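Local coordinates for nisin leader peptide-processing serine protease NisP (PDB 4MZD), which probably acts as a subtilisin-like serine endopeptidase that removes the leader peptide from the nisin precursor during antibiotic biosynthesis, at residues His66-Trp69 with Asp70-Trp73. Sequence-based numbering, arbitrary orientation.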
loop_
_atom_site.group_PDB
_atom_site.type_symbol
_atom_site.label_atom_id
_atom_site.label_comp_id
_atom_site.label_asym_id
_atom_site.label_seq_id
_atom_site.Cartn_x
_atom_site.Cartn_y
_atom_site.Cartn_z
ATOM N N HIS A 66 18.234 -9.810 15.229
ATOM C CA HIS A 66 16.972 -9.133 14.912
ATOM C C HIS A 66 16.173 -8.925 16.191
ATOM O O HIS A 66 15.230 -9.661 16.488
ATOM C CB HIS A 66 16.183 -9.932 13.877
ATOM C CG HIS A 66 17.008 -10.343 12.699
ATOM N ND1 HIS A 66 17.578 -9.431 11.838
ATOM C CD2 HIS A 66 17.385 -11.565 12.257
ATOM C CE1 HIS A 66 18.264 -10.074 10.910
ATOM N NE2 HIS A 66 18.161 -11.371 11.140
ATOM N N ASP A 67 16.566 -7.899 16.938
ATOM C CA ASP A 67 16.092 -7.707 18.303
ATOM C C ASP A 67 14.585 -7.669 18.448
ATOM O O ASP A 67 14.057 -8.094 19.473
ATOM C CB ASP A 67 16.653 -6.416 18.884
ATOM C CG ASP A 67 18.145 -6.458 19.056
ATOM O OD1 ASP A 67 18.687 -7.548 19.352
ATOM O OD2 ASP A 67 18.774 -5.392 18.907
ATOM N N PHE A 68 13.891 -7.136 17.446
ATOM C CA PHE A 68 12.461 -6.895 17.593
ATOM C C PHE A 68 11.596 -7.849 16.767
ATOM O O PHE A 68 10.384 -7.655 16.647
ATOM C CB PHE A 68 12.140 -5.429 17.277
ATOM C CG PHE A 68 12.808 -4.441 18.212
ATOM C CD1 PHE A 68 12.904 -4.692 19.574
ATOM C CD2 PHE A 68 13.345 -3.257 17.720
ATOM C CE1 PHE A 68 13.516 -3.774 20.429
ATOM C CE2 PHE A 68 13.950 -2.340 18.570
ATOM C CZ PHE A 68 14.035 -2.604 19.923
ATOM N N TRP A 69 12.201 -8.897 16.218
ATOM C CA TRP A 69 11.439 -9.900 15.488
ATOM C C TRP A 69 10.258 -10.427 16.301
ATOM O O TRP A 69 9.172 -10.648 15.761
ATOM C CB TRP A 69 12.353 -11.054 15.079
ATOM C CG TRP A 69 11.637 -12.243 14.539
ATOM C CD1 TRP A 69 11.514 -13.462 15.137
ATOM C CD2 TRP A 69 10.944 -12.336 13.291
ATOM N NE1 TRP A 69 10.792 -14.311 14.337
ATOM C CE2 TRP A 69 10.433 -13.647 13.193
ATOM C CE3 TRP A 69 10.715 -11.443 12.240
ATOM C CZ2 TRP A 69 9.705 -14.085 12.091
ATOM C CZ3 TRP A 69 9.987 -11.880 11.145
ATOM C CH2 TRP A 69 9.492 -13.189 11.081
ATOM N N ASP A 70 10.459 -10.619 17.601
ATOM C CA ASP A 70 9.398 -11.164 18.443
ATOM C C ASP A 70 8.157 -10.279 18.509
ATOM O O ASP A 70 7.070 -10.760 18.829
ATOM C CB ASP A 70 9.924 -11.442 19.853
ATOM C CG ASP A 70 10.873 -12.622 19.896
ATOM O OD1 ASP A 70 10.765 -13.498 19.012
ATOM O OD2 ASP A 70 11.716 -12.680 20.817
ATOM N N TYR A 71 8.318 -8.995 18.205
ATOM C CA TYR A 71 7.191 -8.067 18.188
ATOM C C TYR A 71 6.415 -8.138 16.876
ATOM O O TYR A 71 5.342 -7.553 16.761
ATOM C CB TYR A 71 7.675 -6.625 18.375
ATOM C CG TYR A 71 8.246 -6.308 19.735
ATOM C CD1 TYR A 71 7.646 -6.789 20.893
ATOM C CD2 TYR A 71 9.371 -5.507 19.863
ATOM C CE1 TYR A 71 8.162 -6.497 22.142
ATOM C CE2 TYR A 71 9.898 -5.213 21.103
ATOM C CZ TYR A 71 9.292 -5.710 22.238
ATOM O OH TYR A 71 9.819 -5.411 23.469
ATOM N N GLN A 72 6.952 -8.847 15.886
ATOM C CA GLN A 72 6.395 -8.831 14.533
ATOM C C GLN A 72 5.429 -9.982 14.266
ATOM O O GLN A 72 5.635 -10.783 13.357
ATOM C CB GLN A 72 7.519 -8.825 13.499
ATOM C CG GLN A 72 8.416 -7.618 13.588
ATOM C CD GLN A 72 9.343 -7.544 12.408
ATOM O OE1 GLN A 72 10.487 -7.988 12.471
ATOM N NE2 GLN A 72 8.851 -6.993 11.309
ATOM N N TRP A 73 4.349 -10.037 15.044
ATOM C CA TRP A 73 3.318 -11.063 14.860
ATOM C C TRP A 73 2.835 -11.090 13.410
ATOM O O TRP A 73 2.487 -12.147 12.872
ATOM C CB TRP A 73 2.121 -10.818 15.805
ATOM C CG TRP A 73 1.432 -9.492 15.586
ATOM C CD1 TRP A 73 1.692 -8.321 16.231
ATOM C CD2 TRP A 73 0.386 -9.209 14.649
ATOM N NE1 TRP A 73 0.880 -7.320 15.753
ATOM C CE2 TRP A 73 0.064 -7.841 14.786
ATOM C CE3 TRP A 73 -0.316 -9.979 13.713
ATOM C CZ2 TRP A 73 -0.912 -7.219 14.005
ATOM C CZ3 TRP A 73 -1.290 -9.357 12.935
ATOM C CH2 TRP A 73 -1.573 -7.992 13.089
#
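Tyr71 N bonds back to Phe68 O at 2.9 Å and Gln72 N to Trp69 O at 2.9 Å, two successive i+3 to i links that wind the chain into a short 3-10 turn. It illustrates how a single 3-10 turn can sort its side chains: a type I beta turn from His66 to Trp69 leads in, and Gln72 then occupies the N-cap position of helix 73-79, at the surface of the subtilisin-like domain.

Three residues apart, the side chains of Phe68 and Tyr71 cross at a slant, each with its ring carbon CG anti to its own carbonyl carbon. Their ring planes are only 28° apart, yet the rings are slid so far that they barely overlap, and Phe68 CD1 meets the edge of the tyrosine at CE2, 3.4 Å away. Phe338 adjoins both rings, and Tyr346 packs edge-to-face with the phenylalanine.

Trp69 departs from this pattern. Its indole packs against Met75, Lys76 and Thr79 of the following helix, a placement set by a chi1 of 170°, which puts CG opposite the backbone N and beside the carbonyl carbon. Gln72, a buried residue, holds its amide nearly perpendicular to that indole; NE2 is hydrogen-bonded to Leu162 O, and OE1, which also has a hydrogen bond outside this stretch, lies at the indole edge, 3.5 Å from Trp69 CE3.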